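Local coordinates for protein putative retaining b-glycosidase (Saccharophagus degradans, PDB 5A95) that probably hydrolyses beta-1,3-1,4-glucans as a retaining glycoside hydrolase of family 5, its specificity depending on its quaternary structure, at residues A[139-144]-A[185-190]; A[163-168]-A[209-214]; A[181-186]-A[224-229]. The protein carries 1 engineered substitution. All blocks are in the same frame, centred on the assembly; numbering follows the deposited sequence.

Contact 1: residues A[139-144]-A[185-190]; sequences LDWHSI and ELFNEP. With BGC (beta-D-glucopyranose), chain D.
The imidazole of His142 carries the amide of Asn188 over one of its faces, the two planes only 20° apart, with Asn188 ND2 standing 3.2 Å from His142 CE1 and set toward the rim of the ring; His107 also stacks on this imidazole. Both ring nitrogens work at the edge. His142 ND1 donates to the syn lone pair of Asp140 OD2 at 2.6 Å, which fixes the ring's rotation and aims His142 NE2 at O3 of the bound glucose, 3.0 Å away along an almost straight bond (170°). The Phe187 ring has Glu189 C and Pro190 N at its edge and is met obliquely by Ser143, whose OG comes within 3.3 Å of Phe187 CZ and is hydrogen-bonded to the backbone of Tyr157. Leu186 O lies at the Trp141 edge, near CB and CD1, but accepts from Trp168 NE1.

The backbones belong to the third and fourth strands of a (beta/alpha)8 barrel, and 188-190 is the Asn-Glu-Pro sequence found after the fourth strand in family 5. The parallel ladder includes Glu185 N to Leu139 O (2.8 Å) and Asn188 N to Trp141 O. Ser143 O accepts twice, from Glu189 N and, above its carbonyl plane, from Asn188 ND2. Asparagine suits this place: Asn188 ND2 also donates to glucose O2 (3.3 Å), while OD1 accepts from Arg103, which also forms a salt bridge with Glu185, whose carboxylate lies beside that of Asp140. The extended Glu189 chain passes Ile144 CD1, and Glu189 OE1 accepts from glucose O1 at 2.6 Å; OE2 bonds His254.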
loop_
_atom_site.group_PDB
_atom_site.type_symbol
_atom_site.label_atom_id
_atom_site.label_comp_id
_atom_site.label_asym_id
_atom_site.label_seq_id
_atom_site.Cartn_x
_atom_site.Cartn_y
_atom_site.Cartn_z
ATOM N N LEU A 139 21.499 -12.707 -5.309
ATOM C CA LEU A 139 20.061 -12.706 -5.413
ATOM C C LEU A 139 19.620 -11.290 -5.707
ATOM O O LEU A 139 19.922 -10.360 -4.951
ATOM C CB LEU A 139 19.407 -13.214 -4.128
ATOM C CG LEU A 139 19.810 -14.620 -3.698
ATOM C CD1 LEU A 139 19.053 -15.049 -2.446
ATOM C CD2 LEU A 139 19.652 -15.644 -4.813
ATOM N N ASP A 140 18.918 -11.139 -6.826
ATOM C CA ASP A 140 18.538 -9.841 -7.385
ATOM C C ASP A 140 17.018 -9.725 -7.382
ATOM O O ASP A 140 16.316 -10.521 -7.995
ATOM C CB ASP A 140 19.136 -9.767 -8.799
ATOM C CG ASP A 140 18.397 -8.867 -9.754
ATOM O OD1 ASP A 140 17.830 -7.843 -9.367
ATOM O OD2 ASP A 140 18.383 -9.221 -10.963
ATOM N N TRP A 141 16.504 -8.756 -6.626
ATOM C CA TRP A 141 15.083 -8.449 -6.689
ATOM C C TRP A 141 14.873 -7.602 -7.954
ATOM O O TRP A 141 15.205 -6.404 -8.019
ATOM C CB TRP A 141 14.673 -7.729 -5.414
ATOM C CG TRP A 141 13.196 -7.395 -5.293
ATOM C CD1 TRP A 141 12.665 -6.144 -5.101
ATOM C CD2 TRP A 141 12.087 -8.304 -5.293
ATOM N NE1 TRP A 141 11.305 -6.219 -4.986
ATOM C CE2 TRP A 141 10.925 -7.530 -5.096
ATOM C CE3 TRP A 141 11.947 -9.695 -5.429
ATOM C CZ2 TRP A 141 9.650 -8.102 -5.008
ATOM C CZ3 TRP A 141 10.667 -10.257 -5.344
ATOM C CH2 TRP A 141 9.543 -9.467 -5.160
ATOM N N HIS A 142 14.399 -8.278 -8.979
ATOM C CA HIS A 142 14.563 -7.792 -10.343
ATOM C C HIS A 142 13.349 -6.977 -10.787
ATOM O O HIS A 142 12.484 -7.437 -11.538
ATOM C CB HIS A 142 14.857 -8.940 -11.288
ATOM C CG HIS A 142 15.415 -8.507 -12.589
ATOM N ND1 HIS A 142 16.754 -8.301 -12.787
ATOM C CD2 HIS A 142 14.809 -8.208 -13.760
ATOM C CE1 HIS A 142 16.952 -7.925 -14.034
ATOM N NE2 HIS A 142 15.789 -7.861 -14.647
ATOM N N SER A 143 13.326 -5.739 -10.330
ATOM C CA SER A 143 12.361 -4.764 -10.745
ATOM C C SER A 143 13.080 -3.619 -11.467
ATOM O O SER A 143 14.303 -3.469 -11.404
ATOM C CB SER A 143 11.558 -4.276 -9.537
ATOM O OG SER A 143 10.572 -3.324 -9.917
ATOM N N ILE A 144 12.299 -2.833 -12.201
ATOM C CA ILE A 144 12.764 -1.708 -13.005
ATOM C C ILE A 144 11.741 -0.610 -12.807
ATOM O O ILE A 144 10.568 -0.783 -13.201
ATOM C CB ILE A 144 12.868 -2.051 -14.509
ATOM C CG1 ILE A 144 13.751 -3.274 -14.744
ATOM C CG2 ILE A 144 13.401 -0.830 -15.256
ATOM C CD1 ILE A 144 13.957 -3.629 -16.194
ATOM N N GLU A 185 21.001 -8.001 -3.826
ATOM C CA GLU A 185 20.889 -6.840 -4.733
ATOM C C GLU A 185 19.464 -6.309 -4.618
ATOM O O GLU A 185 18.527 -6.876 -5.165
ATOM C CB GLU A 185 21.269 -7.234 -6.129
ATOM C CG GLU A 185 21.219 -6.086 -7.127
ATOM C CD GLU A 185 21.866 -6.440 -8.453
ATOM O OE1 GLU A 185 22.217 -7.627 -8.620
ATOM O OE2 GLU A 185 21.988 -5.547 -9.330
ATOM N N LEU A 186 19.329 -5.224 -3.879
ATOM C CA LEU A 186 18.076 -4.790 -3.284
ATOM C C LEU A 186 16.978 -4.429 -4.286
ATOM O O LEU A 186 15.807 -4.693 -4.023
ATOM C CB LEU A 186 18.318 -3.591 -2.366
ATOM C CG LEU A 186 19.345 -3.825 -1.241
ATOM C CD1 LEU A 186 19.430 -2.577 -0.355
ATOM C CD2 LEU A 186 19.028 -5.060 -0.423
ATOM N N PHE A 187 17.375 -3.809 -5.403
ATOM C CA PHE A 187 16.415 -3.350 -6.413
ATOM C C PHE A 187 17.183 -3.154 -7.713
ATOM O O PHE A 187 17.902 -2.167 -7.876
ATOM C CB PHE A 187 15.729 -2.058 -5.983
ATOM C CG PHE A 187 14.582 -1.675 -6.881
ATOM C CD1 PHE A 187 14.809 -1.007 -8.068
ATOM C CD2 PHE A 187 13.277 -1.957 -6.521
ATOM C CE1 PHE A 187 13.739 -0.662 -8.898
ATOM C CE2 PHE A 187 12.228 -1.626 -7.333
ATOM C CZ PHE A 187 12.456 -0.984 -8.521
ATOM N N ASN A 188 17.007 -4.090 -8.650
ATOM C CA ASN A 188 17.785 -4.164 -9.890
ATOM C C ASN A 188 18.080 -2.806 -10.550
ATOM O O ASN A 188 19.231 -2.376 -10.671
ATOM C CB ASN A 188 17.049 -5.108 -10.820
ATOM C CG ASN A 188 17.536 -5.093 -12.251
ATOM O OD1 ASN A 188 18.702 -5.276 -12.554
ATOM N ND2 ASN A 188 16.583 -4.910 -13.169
ATOM N N GLU A 189 17.041 -2.135 -11.053
ATOM C CA GLU A 189 17.233 -0.944 -11.888
ATOM C C GLU A 189 16.323 0.202 -11.501
ATOM O O GLU A 189 15.198 0.340 -12.046
ATOM C CB GLU A 189 17.116 -1.272 -13.384
ATOM C CG GLU A 189 18.392 -1.903 -13.919
ATOM C CD GLU A 189 18.375 -2.231 -15.385
ATOM O OE1 GLU A 189 17.282 -2.355 -15.946
ATOM O OE2 GLU A 189 19.471 -2.420 -15.946
ATOM N N PRO A 190 16.822 1.078 -10.619
ATOM C CA PRO A 190 16.096 2.303 -10.336
ATOM C C PRO A 190 16.023 3.182 -11.586
ATOM O O PRO A 190 17.034 3.440 -12.234
ATOM C CB PRO A 190 16.942 2.959 -9.255
ATOM C CG PRO A 190 17.672 1.806 -8.620
ATOM C CD PRO A 190 18.036 0.969 -9.801
HETATM C C2 BGC D . 16.761 -5.251 -17.815
HETATM C C3 BGC D . 16.672 -6.686 -18.333
HETATM C C4 BGC D . 16.545 -6.666 -19.861
HETATM C C5 BGC D . 17.688 -5.872 -20.462
HETATM C C6 BGC D . 17.639 -5.833 -21.971
HETATM C C1 BGC D . 17.701 -4.355 -18.616
HETATM O O1 BGC D . 17.416 -2.987 -18.462
HETATM O O2 BGC D . 17.116 -5.264 -16.383
HETATM O O3 BGC D . 15.565 -7.338 -17.635
HETATM O O4 BGC D . 16.504 -7.952 -20.498
HETATM O O5 BGC D . 17.534 -4.533 -20.001
HETATM O O6 BGC D . 18.646 -4.895 -22.355
#

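Contact 2: residues A[163-168]-A[209-214]; sequences ETRDFW and NESLID
Two neighbouring helices of the outer layer of the (beta/alpha)8 barrel, those following the third and fourth strands, pack here with their axes 10.4 Å apart and inclined by 31°, both running in the same general direction. At that separation the gap is spanned by side chains, and the long one is Arg165. Its CG lies beside the backbone N (chi1 -73°), and the chain then runs extended to NE, carrying the guanidinium across to the other helix. There Arg165 NH1 and NH2 both donate end-on to one atom, Ser211 OG, at 2.8 and 3.0 Å, and that oxygen sits exactly in the guanidinium plane. Each bond is bent, as it must be when two N-H groups converge on one oxygen. Serine suits the place, being short enough to meet the arginine head and able to accept twice. With a leucine here instead of Arg165, the Ser211 hydroxyl would probably be left without either donor and the polar tie between the helices lost. Gln151 of the second subunit packs against Arg165, so this end of the contact lies close to the interface of the assembly.

Leu212 makes the apolar part, touching Thr164, Arg165 and Trp168 of helix 163-168. The Leu212 and Thr164 side chains cross at about a right angle, Leu212 CD1 lying 4.2 Å from Thr164 CG2; the OG1 of that threonine accepts from Trp141 NE1. The Trp168 indole carries Phe167 CE2 over one face, while Trp168 CD1 is 4.5 Å from Leu212 CD2. Leu212 CD2 also lies 3.9 Å from Arg165 CG.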
loop_
_atom_site.group_PDB
_atom_site.type_symbol
_atom_site.label_atom_id
_atom_site.label_comp_id
_atom_site.label_asym_id
_atom_site.label_seq_id
_atom_site.Cartn_x
_atom_site.Cartn_y
_atom_site.Cartn_z
ATOM N N GLU A 163 5.938 -5.550 -0.280
ATOM C CA GLU A 163 6.315 -6.822 -0.884
ATOM C C GLU A 163 7.832 -6.925 -0.986
ATOM O O GLU A 163 8.396 -8.004 -0.795
ATOM C CB GLU A 163 5.690 -6.988 -2.269
ATOM C CG GLU A 163 6.058 -8.271 -2.993
ATOM C CD GLU A 163 5.468 -8.348 -4.378
ATOM O OE1 GLU A 163 5.701 -7.396 -5.144
ATOM O OE2 GLU A 163 4.793 -9.339 -4.699
ATOM N N THR A 164 8.492 -5.819 -1.314
ATOM C CA THR A 164 9.961 -5.783 -1.371
ATOM C C THR A 164 10.604 -6.057 -0.029
ATOM O O THR A 164 11.501 -6.896 0.099
ATOM C CB THR A 164 10.423 -4.420 -1.948
ATOM O OG1 THR A 164 9.912 -4.288 -3.299
ATOM C CG2 THR A 164 11.927 -4.295 -1.958
ATOM N N ARG A 165 10.116 -5.370 0.988
ATOM C CA ARG A 165 10.575 -5.614 2.362
ATOM C C ARG A 165 10.354 -7.081 2.739
ATOM O O ARG A 165 11.222 -7.705 3.349
ATOM C CB ARG A 165 9.802 -4.744 3.353
ATOM C CG ARG A 165 10.141 -3.277 3.363
ATOM C CD ARG A 165 9.392 -2.620 4.513
ATOM N NE ARG A 165 9.482 -1.183 4.499
ATOM C CZ ARG A 165 10.537 -0.487 4.877
ATOM N NH1 ARG A 165 11.593 -1.100 5.417
ATOM N NH2 ARG A 165 10.524 0.834 4.779
ATOM N N ASP A 166 9.177 -7.613 2.425
ATOM C CA ASP A 166 8.865 -8.985 2.795
ATOM C C ASP A 166 9.751 -10.000 2.089
ATOM O O ASP A 166 10.172 -10.989 2.692
ATOM C CB ASP A 166 7.383 -9.287 2.589
ATOM C CG ASP A 166 7.058 -10.734 2.827
ATOM O OD1 ASP A 166 7.009 -11.131 4.013
ATOM O OD2 ASP A 166 6.881 -11.496 1.862
ATOM N N PHE A 167 10.023 -9.761 0.811
ATOM C CA PHE A 167 10.983 -10.571 0.092
ATOM C C PHE A 167 12.314 -10.627 0.830
ATOM O O PHE A 167 12.834 -11.709 1.128
ATOM C CB PHE A 167 11.141 -10.092 -1.356
ATOM C CG PHE A 167 12.249 -10.760 -2.117
ATOM C CD1 PHE A 167 12.073 -12.010 -2.664
ATOM C CD2 PHE A 167 13.492 -10.138 -2.261
ATOM C CE1 PHE A 167 13.101 -12.625 -3.338
ATOM C CE2 PHE A 167 14.523 -10.754 -2.946
ATOM C CZ PHE A 167 14.320 -11.996 -3.487
ATOM N N TRP A 168 12.845 -9.455 1.161
ATOM C CA TRP A 168 14.145 -9.430 1.807
ATOM C C TRP A 168 14.086 -10.014 3.231
ATOM O O TRP A 168 15.043 -10.677 3.666
ATOM C CB TRP A 168 14.767 -8.030 1.761
ATOM C CG TRP A 168 15.237 -7.691 0.382
ATOM C CD1 TRP A 168 14.776 -6.686 -0.425
ATOM C CD2 TRP A 168 16.198 -8.422 -0.399
ATOM N NE1 TRP A 168 15.414 -6.733 -1.628
ATOM C CE2 TRP A 168 16.296 -7.787 -1.649
ATOM C CE3 TRP A 168 16.984 -9.567 -0.150
ATOM C CZ2 TRP A 168 17.129 -8.244 -2.644
ATOM C CZ3 TRP A 168 17.796 -10.017 -1.151
ATOM C CH2 TRP A 168 17.871 -9.358 -2.372
ATOM N N ASN A 209 16.843 2.618 0.727
ATOM C CA ASN A 209 17.846 1.569 0.752
ATOM C C ASN A 209 18.387 1.324 2.166
ATOM O O ASN A 209 18.573 0.156 2.548
ATOM C CB ASN A 209 19.009 1.845 -0.205
ATOM C CG ASN A 209 18.682 1.482 -1.624
ATOM O OD1 ASN A 209 19.002 0.406 -2.090
ATOM N ND2 ASN A 209 17.972 2.358 -2.305
ATOM N N GLU A 210 18.616 2.398 2.912
ATOM C CA GLU A 210 19.068 2.258 4.305
ATOM C C GLU A 210 18.039 1.502 5.145
ATOM O O GLU A 210 18.401 0.707 6.018
ATOM C CB GLU A 210 19.419 3.616 4.902
ATOM C CG GLU A 210 20.702 4.168 4.337
ATOM C CD GLU A 210 20.999 5.619 4.632
ATOM O OE1 GLU A 210 20.140 6.309 5.223
ATOM O OE2 GLU A 210 22.104 6.072 4.229
ATOM N N SER A 211 16.766 1.712 4.860
ATOM C CA SER A 211 15.714 1.007 5.575
ATOM C C SER A 211 15.729 -0.482 5.281
ATOM O O SER A 211 15.607 -1.314 6.175
ATOM C CB SER A 211 14.356 1.629 5.222
ATOM O OG SER A 211 13.294 1.063 5.969
ATOM N N LEU A 212 15.882 -0.839 4.011
ATOM C CA LEU A 212 16.006 -2.235 3.639
ATOM C C LEU A 212 17.265 -2.866 4.286
ATOM O O LEU A 212 17.216 -3.983 4.795
ATOM C CB LEU A 212 16.051 -2.402 2.119
ATOM C CG LEU A 212 14.755 -2.032 1.367
ATOM C CD1 LEU A 212 14.963 -2.052 -0.124
ATOM C CD2 LEU A 212 13.625 -2.947 1.746
ATOM N N ILE A 213 18.391 -2.162 4.215
ATOM C CA ILE A 213 19.639 -2.643 4.804
ATOM C C ILE A 213 19.466 -2.893 6.300
ATOM O O ILE A 213 19.946 -3.900 6.825
ATOM C CB ILE A 213 20.788 -1.665 4.517
ATOM C CG1 ILE A 213 21.139 -1.711 3.015
ATOM C CG2 ILE A 213 22.013 -2.032 5.349
ATOM C CD1 ILE A 213 21.889 -0.494 2.546
ATOM N N ASP A 214 18.785 -1.987 6.991
ATOM C CA ASP A 214 18.617 -2.183 8.436
ATOM C C ASP A 214 17.838 -3.452 8.753
ATOM O O ASP A 214 18.183 -4.159 9.686
ATOM C CB ASP A 214 17.960 -0.949 9.059
ATOM C CG ASP A 214 18.888 0.242 9.139
ATOM O OD1 ASP A 214 20.117 0.054 9.027
ATOM O OD2 ASP A 214 18.399 1.381 9.308
#

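Contact 3: residues A[181-186]-A[224-229]; sequences VAVYEL and IPLVAG. With MG (magnesium ion), chain G.
Backbone hydrogen bonds join Tyr184 to the two residues flanking its partner Pro225: Tyr184 N donates to Ile224 O at 2.9 Å, and the Tyr184 carbonyl accepts from Leu226 N at the same distance. Longer bonds extend the ladder, Ile224 N to Ala182 O and Leu186 N to Leu226 O. Pro225 fits between the two bonding residues, because its missing N-H is not needed toward 181-186; its CA instead makes a C-H...O contact with Tyr184 O.

This is the parallel pairing of the fourth and fifth strands of the (beta/alpha)8 barrel, and the side chains of Val183, Glu185, Ile224 and Leu226 share one face. Among the apolar contacts, Val183 CG1 packs on Leu226 CB at 3.6 Å. Glu185 and Leu226 run side by side, each with CG anti to its N (chi1 -178° and -177°), which lays Leu226 CD2 along the glutamate chain, 3.5 Å from Glu185 CD. Leu186 CD1 meets Val227 CG2 on the helix side.

Metal coordination lies at the start of the fourth strand. Val181 O binds the magnesium ion at 2.3 Å, joined by Val178 O and three waters, one of which donates to Tyr184 OH at 2.9 Å.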
loop_
_atom_site.group_PDB
_atom_site.type_symbol
_atom_site.label_atom_id
_atom_site.label_comp_id
_atom_site.label_asym_id
_atom_site.label_seq_id
_atom_site.Cartn_x
_atom_site.Cartn_y
_atom_site.Cartn_z
ATOM N N VAL A 181 25.320 -17.823 -0.569
ATOM C CA VAL A 181 24.474 -16.696 -0.921
ATOM C C VAL A 181 25.220 -15.442 -0.454
ATOM O O VAL A 181 25.278 -15.163 0.725
ATOM C CB VAL A 181 23.086 -16.819 -0.292
ATOM C CG1 VAL A 181 22.239 -15.640 -0.689
ATOM C CG2 VAL A 181 22.387 -18.113 -0.728
ATOM N N ALA A 182 25.838 -14.725 -1.394
ATOM C CA ALA A 182 26.812 -13.715 -1.048
ATOM C C ALA A 182 26.274 -12.301 -1.046
ATOM O O ALA A 182 26.693 -11.496 -0.229
ATOM C CB ALA A 182 28.020 -13.814 -1.953
ATOM N N VAL A 183 25.417 -11.966 -2.010
ATOM C CA VAL A 183 25.039 -10.579 -2.281
ATOM C C VAL A 183 23.525 -10.495 -2.416
ATOM O O VAL A 183 22.892 -11.320 -3.108
ATOM C CB VAL A 183 25.700 -10.093 -3.590
ATOM C CG1 VAL A 183 25.288 -8.673 -3.923
ATOM C CG2 VAL A 183 27.212 -10.203 -3.523
ATOM N N TYR A 184 22.949 -9.516 -1.724
ATOM C CA TYR A 184 21.525 -9.188 -1.793
ATOM C C TYR A 184 21.401 -7.875 -2.554
ATOM O O TYR A 184 21.703 -6.802 -2.045
ATOM C CB TYR A 184 20.907 -9.053 -0.400
ATOM C CG TYR A 184 20.800 -10.340 0.389
ATOM C CD1 TYR A 184 21.092 -11.570 -0.164
ATOM C CD2 TYR A 184 20.347 -10.340 1.684
ATOM C CE1 TYR A 184 20.975 -12.730 0.553
ATOM C CE2 TYR A 184 20.243 -11.506 2.422
ATOM C CZ TYR A 184 20.585 -12.708 1.859
ATOM O OH TYR A 184 20.509 -13.909 2.524
ATOM N N GLU A 185 21.001 -8.001 -3.826
ATOM C CA GLU A 185 20.889 -6.840 -4.733
ATOM C C GLU A 185 19.464 -6.309 -4.618
ATOM O O GLU A 185 18.527 -6.876 -5.165
ATOM C CB GLU A 185 21.269 -7.234 -6.129
ATOM C CG GLU A 185 21.219 -6.086 -7.127
ATOM C CD GLU A 185 21.866 -6.440 -8.453
ATOM O OE1 GLU A 185 22.217 -7.627 -8.620
ATOM O OE2 GLU A 185 21.988 -5.547 -9.330
ATOM N N LEU A 186 19.329 -5.224 -3.879
ATOM C CA LEU A 186 18.076 -4.790 -3.284
ATOM C C LEU A 186 16.978 -4.429 -4.286
ATOM O O LEU A 186 15.807 -4.693 -4.023
ATOM C CB LEU A 186 18.318 -3.591 -2.366
ATOM C CG LEU A 186 19.345 -3.825 -1.241
ATOM C CD1 LEU A 186 19.430 -2.577 -0.355
ATOM C CD2 LEU A 186 19.028 -5.060 -0.423
ATOM N N ILE A 224 26.140 -9.148 1.936
ATOM C CA ILE A 224 26.558 -7.933 1.260
ATOM C C ILE A 224 25.376 -7.319 0.501
ATOM O O ILE A 224 24.964 -7.814 -0.541
ATOM C CB ILE A 224 27.706 -8.213 0.267
ATOM C CG1 ILE A 224 28.920 -8.831 0.982
ATOM C CG2 ILE A 224 28.084 -6.937 -0.464
ATOM C CD1 ILE A 224 29.914 -9.455 0.012
ATOM N N PRO A 225 24.821 -6.208 1.005
ATOM C CA PRO A 225 23.808 -5.480 0.231
ATOM C C PRO A 225 24.475 -4.803 -0.951
ATOM O O PRO A 225 25.570 -4.227 -0.825
ATOM C CB PRO A 225 23.265 -4.427 1.240
ATOM C CG PRO A 225 23.714 -4.916 2.602
ATOM C CD PRO A 225 25.062 -5.551 2.303
ATOM N N LEU A 226 23.765 -4.784 -2.074
ATOM C CA LEU A 226 24.242 -4.151 -3.299
ATOM C C LEU A 226 23.210 -3.103 -3.724
ATOM O O LEU A 226 22.024 -3.425 -3.913
ATOM C CB LEU A 226 24.429 -5.194 -4.396
ATOM C CG LEU A 226 24.992 -4.728 -5.721
ATOM C CD1 LEU A 226 26.424 -4.309 -5.602
ATOM C CD2 LEU A 226 24.855 -5.749 -6.826
ATOM N N VAL A 227 23.652 -1.845 -3.778
ATOM C CA VAL A 227 22.796 -0.667 -3.962
ATOM C C VAL A 227 23.070 -0.050 -5.330
ATOM O O VAL A 227 24.207 0.036 -5.760
ATOM C CB VAL A 227 23.117 0.367 -2.859
ATOM C CG1 VAL A 227 22.438 1.707 -3.110
ATOM C CG2 VAL A 227 22.688 -0.193 -1.506
ATOM N N ALA A 228 21.998 0.386 -5.995
ATOM C CA ALA A 228 22.050 0.961 -7.329
ATOM C C ALA A 228 21.569 2.417 -7.348
ATOM O O ALA A 228 20.736 2.834 -6.538
ATOM C CB ALA A 228 21.155 0.190 -8.276
ATOM N N GLY A 229 22.115 3.159 -8.298
ATOM C CA GLY A 229 21.664 4.496 -8.603
ATOM C C GLY A 229 20.661 4.551 -9.751
ATOM O O GLY A 229 20.159 3.541 -10.248
HETATM MG MG MG G . 25.153 -15.481 2.971
HETATM O O HOH W 1 22.865 -15.539 2.979
HETATM O O HOH W 2 24.990 -15.502 5.431
HETATM O O HOH W 3 26.797 -13.896 3.574
#

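Overall arrangement
Following the chain, 139-144 opens contact 1 as the third barrel strand, and the chain passes through helix 161-174, which supplies the first half of contact 2, before 185-190 closes contact 1. Contact 3 starts on 181-186, sharing Glu185 and Leu186 with contact 1. Helix 202-219 then closes contact 2, and strand 224-227 closes contact 3. Contact 2 thus crosses both others, while contacts 1 and 3 follow one another around the barrel wall, making 181-185 the middle of three parallel strands. Between the layers, hydrogen bonds from the indoles of Trp141 and Trp168 tie the helix pair to the strands that carry part of the glycan pocket.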